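Local coordinates for protein mediator of RNA polymerase II transcription subunit 18 (Schizosaccharomyces pombe, PDB 3C0T) that serves as a subunit of the Mediator coactivator complex, which conveys signals from gene-specific regulatory proteins to the RNA polymerase II transcription machinery, at residues V37-K42 and Q148-K153; D53-L58 and F120-I125; T171-A174 and V180-A183; Y131-T136 and K193-A198; E16-S21 and V138-T143. One frame throughout, in Å; residues are numbered along the deposited sequence.

Interaction 1: residues V37-K42 and Q148-K153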
# COMPACT_ATOMS: atom_id res chain seq x y z
N VAL A 37 5.03 3.36 9.32
CA VAL A 37 6.35 3.25 9.94
C VAL A 37 6.61 1.75 10.00
O VAL A 37 5.76 0.97 10.45
CB VAL A 37 6.39 3.88 11.37
CG1 VAL A 37 5.61 5.18 11.39
CG2 VAL A 37 5.84 2.92 12.40
N VAL A 38 7.77 1.34 9.51
CA VAL A 38 8.12 -0.07 9.49
C VAL A 38 9.22 -0.41 10.49
O VAL A 38 10.19 0.33 10.62
CB VAL A 38 8.56 -0.47 8.06
CG1 VAL A 38 8.86 -1.96 8.00
CG2 VAL A 38 7.47 -0.10 7.06
N TYR A 39 9.05 -1.53 11.19
CA TYR A 39 10.01 -2.00 12.19
C TYR A 39 10.52 -3.38 11.85
O TYR A 39 9.76 -4.26 11.44
CB TYR A 39 9.39 -2.04 13.58
CG TYR A 39 9.25 -0.69 14.23
CD1 TYR A 39 8.19 0.15 13.90
CD2 TYR A 39 10.18 -0.26 15.17
CE1 TYR A 39 8.07 1.41 14.49
CE2 TYR A 39 10.07 1.00 15.76
CZ TYR A 39 9.01 1.83 15.41
OH TYR A 39 8.89 3.07 15.99
N ARG A 40 11.82 -3.58 12.02
CA ARG A 40 12.42 -4.87 11.72
C ARG A 40 12.97 -5.48 13.01
O ARG A 40 13.26 -4.76 13.96
CB ARG A 40 13.56 -4.68 10.73
CG ARG A 40 14.67 -3.84 11.30
CD ARG A 40 15.77 -3.60 10.31
NE ARG A 40 16.82 -2.81 10.94
CZ ARG A 40 17.94 -2.43 10.34
NH1 ARG A 40 18.84 -1.71 11.00
NH2 ARG A 40 18.16 -2.76 9.07
N PRO A 41 13.11 -6.81 13.04
CA PRO A 41 13.63 -7.50 14.23
C PRO A 41 14.99 -6.94 14.62
O PRO A 41 15.82 -6.67 13.75
CB PRO A 41 13.70 -8.95 13.77
CG PRO A 41 12.52 -9.05 12.84
CD PRO A 41 12.66 -7.78 12.03
N LYS A 42 15.21 -6.75 15.91
CA LYS A 42 16.47 -6.20 16.43
C LYS A 42 17.54 -7.28 16.61
O LYS A 42 17.87 -8.03 15.69
CB LYS A 42 16.20 -5.50 17.77
CG LYS A 42 17.30 -4.57 18.25
CD LYS A 42 16.97 -4.00 19.63
CE LYS A 42 15.65 -3.25 19.64
NZ LYS A 42 15.29 -2.72 20.99
N GLN A 148 9.93 15.94 7.78
CA GLN A 148 10.57 15.78 9.08
C GLN A 148 10.13 14.41 9.61
O GLN A 148 8.94 14.08 9.57
CB GLN A 148 10.09 16.87 10.04
CG GLN A 148 11.14 17.37 11.01
CD GLN A 148 12.10 18.36 10.36
OE1 GLN A 148 12.78 18.03 9.38
NE2 GLN A 148 12.16 19.57 10.91
N GLN A 149 11.07 13.61 10.11
CA GLN A 149 10.71 12.29 10.60
C GLN A 149 9.54 12.29 11.59
O GLN A 149 9.51 13.08 12.53
CB GLN A 149 11.93 11.61 11.23
CG GLN A 149 11.63 10.20 11.73
CD GLN A 149 12.88 9.37 11.96
OE1 GLN A 149 13.62 9.08 11.02
NE2 GLN A 149 13.12 9.00 13.21
N ARG A 150 8.58 11.40 11.35
CA ARG A 150 7.38 11.24 12.17
C ARG A 150 6.53 12.50 12.23
O ARG A 150 5.79 12.73 13.20
CB ARG A 150 7.77 10.80 13.59
CG ARG A 150 6.70 9.94 14.32
CD ARG A 150 6.29 8.71 13.50
NE ARG A 150 7.45 7.98 13.00
CZ ARG A 150 8.22 7.17 13.74
NH1 ARG A 150 7.94 6.97 15.02
NH2 ARG A 150 9.27 6.58 13.19
N SER A 151 6.61 13.32 11.18
CA SER A 151 5.84 14.55 11.11
C SER A 151 4.71 14.46 10.08
O SER A 151 4.90 13.96 8.98
CB SER A 151 6.76 15.73 10.76
OG SER A 151 6.02 16.92 10.57
N ILE A 152 3.53 14.95 10.46
CA ILE A 152 2.39 14.94 9.56
C ILE A 152 2.13 16.36 9.06
O ILE A 152 1.11 16.63 8.42
CB ILE A 152 1.12 14.43 10.27
CG1 ILE A 152 0.83 15.29 11.50
CG2 ILE A 152 1.30 12.98 10.65
CD1 ILE A 152 -0.44 14.92 12.23
N LYS A 153 3.06 17.27 9.35
CA LYS A 153 2.92 18.65 8.90
C LYS A 153 3.47 18.79 7.48
O LYS A 153 4.63 18.46 7.22
CB LYS A 153 3.66 19.62 9.83
CG LYS A 153 3.15 19.63 11.27
CD LYS A 153 3.70 20.80 12.08
CE LYS A 153 5.23 20.83 12.08
NZ LYS A 153 5.82 19.57 12.61
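V37 lays one methyl over a face of the R150 guanidinium, and this is the close part of the contact. CG1 of V37 stands 3.7 Å from NE of R150, off-centre toward the rim of the flat group, while the two side chains cross at about a right angle. A branched valine suits the spot: it covers the face with a methyl that asks for no hydrogen bond, while NE makes a salt bridge with E123. R150 reaches the strand by a folded route, its CG anti to the backbone N (chi1 -151°) and the chain then bent at both chi2 and chi3. Its base is the third residue of a type II beta turn, closed by S151 N donating to Q148 O at 2.9 Å, so the contact sets a turn in the loop after strand 136-146 against strand 27-41 of the curled antiparallel sheet. Y39 touches more loosely: its OH is 4.1 Å from NH1 of R150, and ring and guanidinium planes lie 64° apart. The tyrosine ring meanwhile packs on helix 109-115. Farther out, Q149 and K153 are exposed to solvent. The buried S151 accepts K153 N through its OG at 3.2 Å in an ST turn, N-H...O 159°, with a weak second bond from NZ of the lysine.

Interaction 2: residues D53-L58 and F120-I125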
# COMPACT_ATOMS: atom_id res chain seq x y z
N ASP A 53 9.44 -9.94 5.39
CA ASP A 53 8.10 -10.49 5.60
C ASP A 53 7.80 -10.67 7.08
O ASP A 53 6.70 -11.06 7.46
CB ASP A 53 7.95 -11.84 4.89
CG ASP A 53 8.96 -12.88 5.36
OD1 ASP A 53 8.80 -14.06 5.00
OD2 ASP A 53 9.91 -12.52 6.08
N SER A 54 8.80 -10.40 7.92
CA SER A 54 8.63 -10.52 9.37
C SER A 54 8.68 -9.14 10.02
O SER A 54 8.62 -9.03 11.25
CB SER A 54 9.73 -11.41 9.96
OG SER A 54 10.99 -10.75 9.92
N TRP A 55 8.80 -8.10 9.20
CA TRP A 55 8.85 -6.74 9.72
C TRP A 55 7.43 -6.24 10.03
O TRP A 55 6.47 -6.59 9.33
CB TRP A 55 9.52 -5.81 8.71
CG TRP A 55 10.95 -6.17 8.41
CD1 TRP A 55 11.62 -7.31 8.81
CD2 TRP A 55 11.89 -5.41 7.64
NE1 TRP A 55 12.91 -7.29 8.34
CE2 TRP A 55 13.11 -6.14 7.62
CE3 TRP A 55 11.83 -4.18 6.97
CZ2 TRP A 55 14.26 -5.68 6.96
CZ3 TRP A 55 12.97 -3.72 6.31
CH2 TRP A 55 14.17 -4.47 6.31
N LEU A 56 7.32 -5.45 11.09
CA LEU A 56 6.05 -4.89 11.53
C LEU A 56 5.80 -3.59 10.78
O LEU A 56 6.61 -2.67 10.84
CB LEU A 56 6.09 -4.63 13.04
CG LEU A 56 5.43 -5.65 13.98
CD1 LEU A 56 5.19 -6.97 13.30
CD2 LEU A 56 6.31 -5.82 15.21
N ARG A 57 4.67 -3.54 10.09
CA ARG A 57 4.30 -2.36 9.30
C ARG A 57 3.11 -1.68 9.97
O ARG A 57 2.00 -2.21 9.95
CB ARG A 57 3.98 -2.82 7.88
CG ARG A 57 5.17 -3.53 7.24
CD ARG A 57 4.83 -4.36 6.00
NE ARG A 57 6.02 -5.11 5.58
CZ ARG A 57 7.08 -4.55 5.00
NH1 ARG A 57 7.09 -3.25 4.75
NH2 ARG A 57 8.15 -5.28 4.71
N LEU A 58 3.36 -0.52 10.56
CA LEU A 58 2.33 0.21 11.27
C LEU A 58 1.70 1.29 10.41
O LEU A 58 2.39 2.11 9.79
CB LEU A 58 2.90 0.83 12.54
CG LEU A 58 3.12 -0.06 13.78
CD1 LEU A 58 3.20 -1.52 13.41
CD2 LEU A 58 4.41 0.38 14.46
N PHE A 120 13.34 0.63 14.47
CA PHE A 120 12.86 1.41 13.33
C PHE A 120 13.66 1.17 12.05
O PHE A 120 14.89 1.25 12.05
CB PHE A 120 12.91 2.90 13.68
CG PHE A 120 12.53 3.80 12.53
CD1 PHE A 120 11.21 3.87 12.10
CD2 PHE A 120 13.50 4.54 11.87
CE1 PHE A 120 10.86 4.67 11.01
CE2 PHE A 120 13.15 5.34 10.78
CZ PHE A 120 11.83 5.40 10.35
N SER A 121 12.96 0.88 10.96
CA SER A 121 13.60 0.66 9.67
C SER A 121 13.41 1.90 8.79
O SER A 121 14.36 2.62 8.50
CB SER A 121 13.01 -0.56 8.98
OG SER A 121 13.54 -0.70 7.67
N HIS A 122 12.17 2.14 8.37
CA HIS A 122 11.86 3.29 7.52
C HIS A 122 10.40 3.69 7.68
O HIS A 122 9.60 2.99 8.31
CB HIS A 122 12.13 2.96 6.05
CG HIS A 122 11.41 1.74 5.56
ND1 HIS A 122 11.70 0.47 6.01
CD2 HIS A 122 10.41 1.60 4.66
CE1 HIS A 122 10.91 -0.40 5.40
NE2 HIS A 122 10.12 0.26 4.58
N GLU A 123 10.05 4.84 7.10
CA GLU A 123 8.69 5.34 7.16
C GLU A 123 8.36 6.10 5.89
O GLU A 123 9.25 6.60 5.19
CB GLU A 123 8.50 6.26 8.36
CG GLU A 123 9.36 7.52 8.31
CD GLU A 123 9.07 8.46 9.47
OE1 GLU A 123 8.72 7.96 10.56
OE2 GLU A 123 9.21 9.69 9.30
N TYR A 124 7.07 6.18 5.58
CA TYR A 124 6.62 6.91 4.41
C TYR A 124 5.15 7.25 4.54
O TYR A 124 4.47 6.82 5.47
CB TYR A 124 6.87 6.12 3.11
CG TYR A 124 6.31 4.71 3.12
CD1 TYR A 124 7.03 3.67 3.69
CD2 TYR A 124 5.04 4.44 2.60
CE1 TYR A 124 6.51 2.38 3.75
CE2 TYR A 124 4.51 3.15 2.64
CZ TYR A 124 5.25 2.13 3.22
OH TYR A 124 4.74 0.85 3.27
N ILE A 125 4.67 8.04 3.59
CA ILE A 125 3.29 8.48 3.58
C ILE A 125 2.62 8.04 2.28
O ILE A 125 3.25 8.07 1.22
CB ILE A 125 3.23 10.01 3.72
CG1 ILE A 125 3.57 10.40 5.17
CG2 ILE A 125 1.86 10.54 3.30
CD1 ILE A 125 3.68 11.90 5.40
O HOH W 1 4.79 -1.57 4.08
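W55 brings the six-membered end of its indole up to S121 and H122. Its CZ3 lies 3.4 Å from OG of S121, which approaches obliquely, and 4.0 Å from CE1 of H122. Indole and imidazole meet edge against edge, near the plane of each, although the two side chains cross at about a right angle. A long, flat tryptophan suits the task, because the backbones stay well apart and its reach bridges the distance. Replacing W55 by an alanine would remove the indole and is likely to open a gap beside S121 and the CE1 edge of H122. Next comes what fixes that edge: S121 OG and H122 ND1 share a hydrogen bond of 2.7 Å lying in the imidazole plane, and either could be the donor. The serine hydroxyl, anti to the backbone N (chi1 174°), is thereby directed at its neighbour's ring. NE2 of H122 bonds to the backbone of another protein's chain, so the serine probably sets the turn of a ring whose other nitrogen meets the partner chain. Farther along, R57 NH1 donates to a water at 2.9 Å, and that water lies in the plane of the Y124 ring, 2.6 Å from its OH. R57 also holds P52 O through NH2 and reaches the backbone of the same foreign chain. In the backbone, S121 and H122 both face V38 of strand 27-41, a classic beta bulge within the curled antiparallel sheet at the place where the partner protein binds.

Interaction 3: residues T171-A174 and V180-A183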
# COMPACT_ATOMS: atom_id res chain seq x y z
N THR A 171 -8.25 -7.69 -2.98
CA THR A 171 -9.36 -8.17 -2.20
C THR A 171 -8.76 -9.14 -1.19
O THR A 171 -7.71 -9.73 -1.44
CB THR A 171 -10.43 -8.86 -3.05
OG1 THR A 171 -11.56 -9.14 -2.22
CG2 THR A 171 -9.90 -10.15 -3.65
N HIS A 172 -9.41 -9.28 -0.04
CA HIS A 172 -8.92 -10.17 1.00
C HIS A 172 -9.82 -11.39 1.22
O HIS A 172 -11.05 -11.28 1.20
CB HIS A 172 -8.78 -9.42 2.32
CG HIS A 172 -7.73 -8.35 2.30
ND1 HIS A 172 -6.40 -8.61 2.08
CD2 HIS A 172 -7.82 -7.01 2.50
CE1 HIS A 172 -5.71 -7.48 2.14
NE2 HIS A 172 -6.55 -6.50 2.39
N VAL A 173 -9.19 -12.54 1.45
CA VAL A 173 -9.90 -13.78 1.73
C VAL A 173 -9.40 -14.27 3.08
O VAL A 173 -8.23 -14.62 3.24
CB VAL A 173 -9.62 -14.85 0.65
CG1 VAL A 173 -10.33 -16.14 1.02
CG2 VAL A 173 -10.11 -14.35 -0.71
N ALA A 174 -10.29 -14.29 4.06
CA ALA A 174 -9.96 -14.71 5.43
C ALA A 174 -9.30 -16.08 5.55
O ALA A 174 -8.25 -16.22 6.18
CB ALA A 174 -11.21 -14.66 6.30
N VAL A 180 -13.75 -22.00 -2.55
CA VAL A 180 -14.80 -21.24 -3.21
C VAL A 180 -14.60 -19.74 -3.04
O VAL A 180 -14.86 -18.96 -3.96
CB VAL A 180 -16.19 -21.66 -2.68
CG1 VAL A 180 -17.27 -20.77 -3.26
CG2 VAL A 180 -16.45 -23.12 -3.05
N ALA A 181 -14.14 -19.33 -1.87
CA ALA A 181 -13.90 -17.91 -1.60
C ALA A 181 -12.72 -17.41 -2.42
O ALA A 181 -12.75 -16.31 -2.97
CB ALA A 181 -13.64 -17.70 -0.12
N MET A 182 -11.68 -18.23 -2.51
CA MET A 182 -10.49 -17.88 -3.28
C MET A 182 -10.81 -17.73 -4.76
O MET A 182 -10.29 -16.84 -5.42
CB MET A 182 -9.41 -18.95 -3.11
CG MET A 182 -8.81 -19.01 -1.72
SD MET A 182 -7.96 -17.48 -1.25
CE MET A 182 -6.36 -17.76 -1.96
N ALA A 183 -11.65 -18.62 -5.27
CA ALA A 183 -12.01 -18.60 -6.68
C ALA A 183 -12.91 -17.42 -7.01
O ALA A 183 -12.84 -16.87 -8.10
CB ALA A 183 -12.69 -19.90 -7.07
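V173, near the end of strand 165-173, meets helix 179-196 with every carbon of its side chain. At the root, CB is 3.6 Å from SD of M182, so the sulfur already lies against the branch point. CG1, anti to the backbone N (chi1 177°), makes the closest touch: it comes 3.5 Å from the same sulfur and 3.8 Å from CB of A181. The other branch, CG2, has SD of M182 at 3.8 Å and the carbonyl O of A181 at 4.0 Å, brushing the helix backbone itself. Both branches thus meet A181 and M182, CG1 through the alanine methyl and CG2 near its carbonyl O. Each residue type fits its role. A181 has only a methyl, which lets the strand side chain close on the helix; M182 is long and pliant, its chain bent at chi2 and chi3, so its sulfur can curl over the valine. This is a short strand-to-helix connection, in which the chain leaves the antiparallel sheet and after a few residues turns back to lay helix 179-196 across strands 165-173 and 2-10 of the curled sheet. Trimming V173 to an alanine would remove both branches and is likely to leave the sulfur with only CB beside it and the A181 methyl without its mate. Nearby, N178 OD1 binds A181 N at the start of the helix. V173 also packs on A185, one helix turn beyond A181, and on L4 of strand 2-10, while M182 rests on Q2 of that strand. Next to V173 in sequence, H172 packs on E3 instead.

Interaction 4: residues Y131-T136 and K193-A198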
# COMPACT_ATOMS: atom_id res chain seq x y z
N TYR A 131 -11.31 3.34 -4.63
CA TYR A 131 -12.59 3.04 -5.24
C TYR A 131 -12.98 1.61 -4.88
O TYR A 131 -12.18 0.89 -4.28
CB TYR A 131 -12.50 3.17 -6.76
CG TYR A 131 -12.30 4.58 -7.27
CD1 TYR A 131 -11.03 5.15 -7.33
CD2 TYR A 131 -13.38 5.32 -7.75
CE1 TYR A 131 -10.84 6.44 -7.85
CE2 TYR A 131 -13.21 6.60 -8.27
CZ TYR A 131 -11.94 7.15 -8.32
OH TYR A 131 -11.77 8.39 -8.88
N PHE A 132 -14.20 1.20 -5.24
CA PHE A 132 -14.68 -0.14 -4.95
C PHE A 132 -15.59 -0.63 -6.07
O PHE A 132 -16.31 0.17 -6.68
CB PHE A 132 -15.49 -0.17 -3.64
CG PHE A 132 -14.96 0.75 -2.57
CD1 PHE A 132 -15.25 2.12 -2.62
CD2 PHE A 132 -14.13 0.28 -1.56
CE1 PHE A 132 -14.70 3.01 -1.67
CE2 PHE A 132 -13.57 1.16 -0.60
CZ PHE A 132 -13.86 2.52 -0.66
N PHE A 133 -15.56 -1.93 -6.33
CA PHE A 133 -16.41 -2.54 -7.35
C PHE A 133 -16.18 -4.06 -7.35
O PHE A 133 -15.07 -4.53 -7.07
CB PHE A 133 -16.10 -1.95 -8.73
CG PHE A 133 -17.31 -1.76 -9.59
CD1 PHE A 133 -18.36 -0.94 -9.17
CD2 PHE A 133 -17.42 -2.40 -10.83
CE1 PHE A 133 -19.51 -0.77 -9.97
CE2 PHE A 133 -18.56 -2.23 -11.64
CZ PHE A 133 -19.60 -1.41 -11.20
N PHE A 134 -17.24 -4.81 -7.64
CA PHE A 134 -17.17 -6.28 -7.67
C PHE A 134 -16.49 -6.82 -6.43
O PHE A 134 -15.69 -7.77 -6.52
CB PHE A 134 -16.41 -6.76 -8.91
CG PHE A 134 -17.17 -6.58 -10.19
CD1 PHE A 134 -16.62 -5.87 -11.26
CD2 PHE A 134 -18.45 -7.13 -10.33
CE1 PHE A 134 -17.33 -5.71 -12.45
CE2 PHE A 134 -19.17 -6.97 -11.51
CZ PHE A 134 -18.61 -6.26 -12.58
N ASP A 135 -16.78 -6.22 -5.29
CA ASP A 135 -16.18 -6.66 -4.03
C ASP A 135 -14.67 -6.58 -3.97
O ASP A 135 -14.03 -7.33 -3.23
CB ASP A 135 -16.60 -8.08 -3.73
CG ASP A 135 -17.68 -8.15 -2.70
OD1 ASP A 135 -18.82 -7.74 -3.00
OD2 ASP A 135 -17.36 -8.60 -1.57
N THR A 136 -14.08 -5.68 -4.75
CA THR A 136 -12.63 -5.52 -4.72
C THR A 136 -12.37 -4.04 -4.48
O THR A 136 -13.26 -3.20 -4.66
CB THR A 136 -11.96 -5.93 -6.05
OG1 THR A 136 -12.24 -4.93 -7.04
CG2 THR A 136 -12.48 -7.27 -6.52
N LYS A 193 -10.20 -6.14 -13.79
CA LYS A 193 -9.11 -6.01 -14.74
C LYS A 193 -9.60 -5.61 -16.13
O LYS A 193 -9.08 -4.66 -16.72
CB LYS A 193 -8.33 -7.33 -14.85
CG LYS A 193 -7.09 -7.29 -15.74
CD LYS A 193 -6.55 -8.69 -15.95
CE LYS A 193 -5.06 -8.70 -16.31
NZ LYS A 193 -4.76 -7.94 -17.56
N THR A 194 -10.59 -6.33 -16.67
CA THR A 194 -11.07 -5.98 -18.00
C THR A 194 -11.83 -4.66 -17.95
O THR A 194 -11.86 -3.91 -18.92
CB THR A 194 -11.97 -7.10 -18.64
OG1 THR A 194 -13.33 -6.65 -18.73
CG2 THR A 194 -11.90 -8.36 -17.84
N LEU A 195 -12.44 -4.36 -16.81
CA LEU A 195 -13.16 -3.10 -16.70
C LEU A 195 -12.18 -1.90 -16.77
O LEU A 195 -12.57 -0.82 -17.22
CB LEU A 195 -13.93 -3.03 -15.38
CG LEU A 195 -15.40 -2.58 -15.43
CD1 LEU A 195 -15.84 -2.18 -14.02
CD2 LEU A 195 -15.56 -1.43 -16.37
N LEU A 196 -10.94 -2.09 -16.34
CA LEU A 196 -9.94 -1.01 -16.35
C LEU A 196 -8.88 -1.15 -17.44
O LEU A 196 -7.99 -0.30 -17.55
CB LEU A 196 -9.19 -0.95 -15.00
CG LEU A 196 -9.91 -0.95 -13.65
CD1 LEU A 196 -8.94 -0.48 -12.59
CD2 LEU A 196 -11.13 -0.05 -13.68
N SER A 197 -8.98 -2.21 -18.23
CA SER A 197 -8.02 -2.48 -19.30
C SER A 197 -7.99 -1.42 -20.38
O SER A 197 -7.03 -1.32 -21.13
CB SER A 197 -8.32 -3.83 -19.94
OG SER A 197 -9.62 -3.83 -20.51
N ALA A 198 -9.06 -0.63 -20.48
CA ALA A 198 -9.13 0.41 -21.50
C ALA A 198 -8.20 1.57 -21.18
O ALA A 198 -7.87 2.36 -22.06
CB ALA A 198 -10.56 0.93 -21.63
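L195 of helix 179-196 pushes one methyl, CD1, against two aromatic rings, F133 and F134, that lie at the tip of a hairpin; a leucine's branched end can meet two rings at once. Leading up to them, Y131 pairs its backbone with V138 and sends its OH to S23 on helix 15-25, and F132 packs on K30. F133 then makes the nearer touch: its CD2 lies 3.6 Å from L195 CD1, and CE2 is equally near, the methyl coming in obliquely while the side chains cross at about a right angle. F134 follows with a lighter contact, CE1 to CD1 at 4.1 Å, again with the side chains at about a right angle. Both phenylalanines offer broad apolar rings to the methyl. Here the chain reverses in a type I' beta turn from F133 to T136, the two-residue turn that links strand 118-133 to strand 136-146. F134 and D135 both take the left-handed backbone conformation this turn requires. At its end T136 grips F133 O twice, with its N at 2.8 Å and with OG1 at 2.9 Å, the latter at a C=O...O angle of 161°; a threonine thus reinforces the closure. In the other direction F133 N donates to T136 O at 3.1 Å. On the helical side S197 OG donates to T194 O at 2.7 Å, tilted 30° from the carbonyl plane. F133 is partly exposed and F134 exposed; F134 also packs on N188 and K191.

Interaction 5: residues E16-S21 and V138-T143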
# COMPACT_ATOMS: atom_id res chain seq x y z
N GLU A 16 -5.20 12.77 -14.37
CA GLU A 16 -6.54 13.34 -14.45
C GLU A 16 -7.51 12.45 -15.23
O GLU A 16 -8.60 12.15 -14.75
CB GLU A 16 -6.50 14.74 -15.10
CG GLU A 16 -7.81 15.50 -14.95
CD GLU A 16 -7.80 16.87 -15.63
OE1 GLU A 16 -8.60 17.75 -15.22
OE2 GLU A 16 -7.01 17.05 -16.59
N ALA A 17 -7.09 12.03 -16.42
CA ALA A 17 -7.94 11.19 -17.27
C ALA A 17 -8.25 9.83 -16.65
O ALA A 17 -9.38 9.33 -16.76
CB ALA A 17 -7.27 11.00 -18.64
N VAL A 18 -7.27 9.22 -15.99
CA VAL A 18 -7.48 7.91 -15.39
C VAL A 18 -8.43 8.00 -14.21
O VAL A 18 -9.31 7.16 -14.05
CB VAL A 18 -6.16 7.27 -14.95
CG1 VAL A 18 -6.43 6.03 -14.11
CG2 VAL A 18 -5.36 6.90 -16.20
N VAL A 19 -8.27 9.03 -13.39
CA VAL A 19 -9.14 9.20 -12.25
C VAL A 19 -10.57 9.41 -12.72
O VAL A 19 -11.50 8.81 -12.18
CB VAL A 19 -8.69 10.39 -11.37
CG1 VAL A 19 -9.74 10.71 -10.31
CG2 VAL A 19 -7.37 10.03 -10.69
N ASN A 20 -10.77 10.25 -13.74
CA ASN A 20 -12.12 10.46 -14.24
C ASN A 20 -12.69 9.14 -14.78
O ASN A 20 -13.88 8.86 -14.60
CB ASN A 20 -12.15 11.53 -15.34
CG ASN A 20 -11.96 12.94 -14.78
OD1 ASN A 20 -12.47 13.27 -13.70
ND2 ASN A 20 -11.26 13.78 -15.54
N SER A 21 -11.86 8.34 -15.44
CA SER A 21 -12.31 7.05 -15.97
C SER A 21 -12.72 6.15 -14.80
O SER A 21 -13.73 5.44 -14.88
CB SER A 21 -11.21 6.35 -16.77
OG SER A 21 -10.95 7.02 -17.99
N VAL A 138 -9.83 -0.75 -5.38
CA VAL A 138 -8.83 -0.28 -6.31
C VAL A 138 -8.33 1.05 -5.79
O VAL A 138 -9.08 2.03 -5.68
CB VAL A 138 -9.39 -0.18 -7.74
CG1 VAL A 138 -10.88 -0.00 -7.69
CG2 VAL A 138 -8.73 0.95 -8.49
N ARG A 139 -7.05 1.06 -5.45
CA ARG A 139 -6.40 2.23 -4.89
C ARG A 139 -5.37 2.79 -5.88
O ARG A 139 -4.59 2.04 -6.47
CB ARG A 139 -5.73 1.82 -3.57
CG ARG A 139 -4.81 2.86 -2.96
CD ARG A 139 -4.08 2.33 -1.73
NE ARG A 139 -4.97 2.13 -0.59
CZ ARG A 139 -4.57 2.21 0.68
NH1 ARG A 139 -3.30 2.49 0.96
NH2 ARG A 139 -5.44 2.05 1.67
N ILE A 140 -5.40 4.11 -6.08
CA ILE A 140 -4.43 4.76 -6.95
C ILE A 140 -3.71 5.71 -6.00
O ILE A 140 -4.33 6.59 -5.40
CB ILE A 140 -5.11 5.51 -8.14
CG1 ILE A 140 -4.05 6.11 -9.05
CG2 ILE A 140 -6.08 6.55 -7.63
CD1 ILE A 140 -4.60 6.58 -10.39
N TYR A 141 -2.41 5.52 -5.84
CA TYR A 141 -1.67 6.33 -4.88
C TYR A 141 -0.24 6.68 -5.24
O TYR A 141 0.33 6.18 -6.21
CB TYR A 141 -1.63 5.60 -3.53
CG TYR A 141 -0.77 4.35 -3.55
CD1 TYR A 141 -1.26 3.13 -4.03
CD2 TYR A 141 0.55 4.37 -3.09
CE1 TYR A 141 -0.47 1.98 -4.05
CE2 TYR A 141 1.35 3.23 -3.11
CZ TYR A 141 0.83 2.03 -3.59
OH TYR A 141 1.62 0.89 -3.60
N GLN A 142 0.34 7.52 -4.40
CA GLN A 142 1.70 7.97 -4.56
C GLN A 142 2.35 7.81 -3.20
O GLN A 142 1.71 8.04 -2.17
CB GLN A 142 1.70 9.44 -4.97
CG GLN A 142 2.90 9.84 -5.80
CD GLN A 142 2.64 11.09 -6.60
OE1 GLN A 142 2.43 12.17 -6.03
NE2 GLN A 142 2.63 10.94 -7.92
N THR A 143 3.61 7.37 -3.15
CA THR A 143 4.24 7.23 -1.85
C THR A 143 5.16 8.43 -1.63
O THR A 143 6.03 8.74 -2.46
CB THR A 143 4.96 5.85 -1.69
OG1 THR A 143 6.37 6.02 -1.76
CG2 THR A 143 4.50 4.89 -2.74
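I140 of strand 136-146 reaches helix 15-25 with its far methyl, touching V18 and V19. Along the strand, V138 comes first and packs on Y131 and L26, and R139 next, on the other side of the strand, where it forms salt bridges with E34 and E130. I140 turns back toward the helix. CG1 is anti to the backbone N (chi1 -177°) and the chain stays extended, which carries CD1 to V18 CG1 at 4.2 Å and to V19 CG2 at 4.4 Å. The extended isoleucine suits its place by carrying its end methyl out from the strand to meet the valines. Y141 points the other way and packs on an apolar side chain of another protein's chain; Q142 then lies on W165 and T143 on M159. In the helix, A17 O accepts S21 N at 3.0 Å and S21 OG at 3.1 Å from opposite faces of its plane, so the serine hydroxyl is satisfied within its own turn. V10 touches both V18 and I140. Apolar methyls meeting between helix and strand, with side chains alternating along the strand, are typical of a helix packed on one face of a curled antiparallel sheet.

Interactions 1, 2 and 5 are buried, interaction 3 is partly so, and interaction 4 is a surface contact. Interactions 1 and 2 adjoin, with centres about 7 Å apart, and meet through backbone bonds of Y39 with L56 and of V38 with H122; they mix apolar groups with polar ones, a methyl on a guanidinium and an indole beside a hydroxyl and an imidazole. The others are apolar and set helices against the sheet. Interactions 3 and 4 both use helix 179-196, and T171 OG1 probably bonds to D135 O between them. Interactions 4 and 5 share the hairpin of strands 118-133 and 136-146; interaction 5 has helix 15-25 as one side, and Y131 and L195 of interaction 4 also touch that helix.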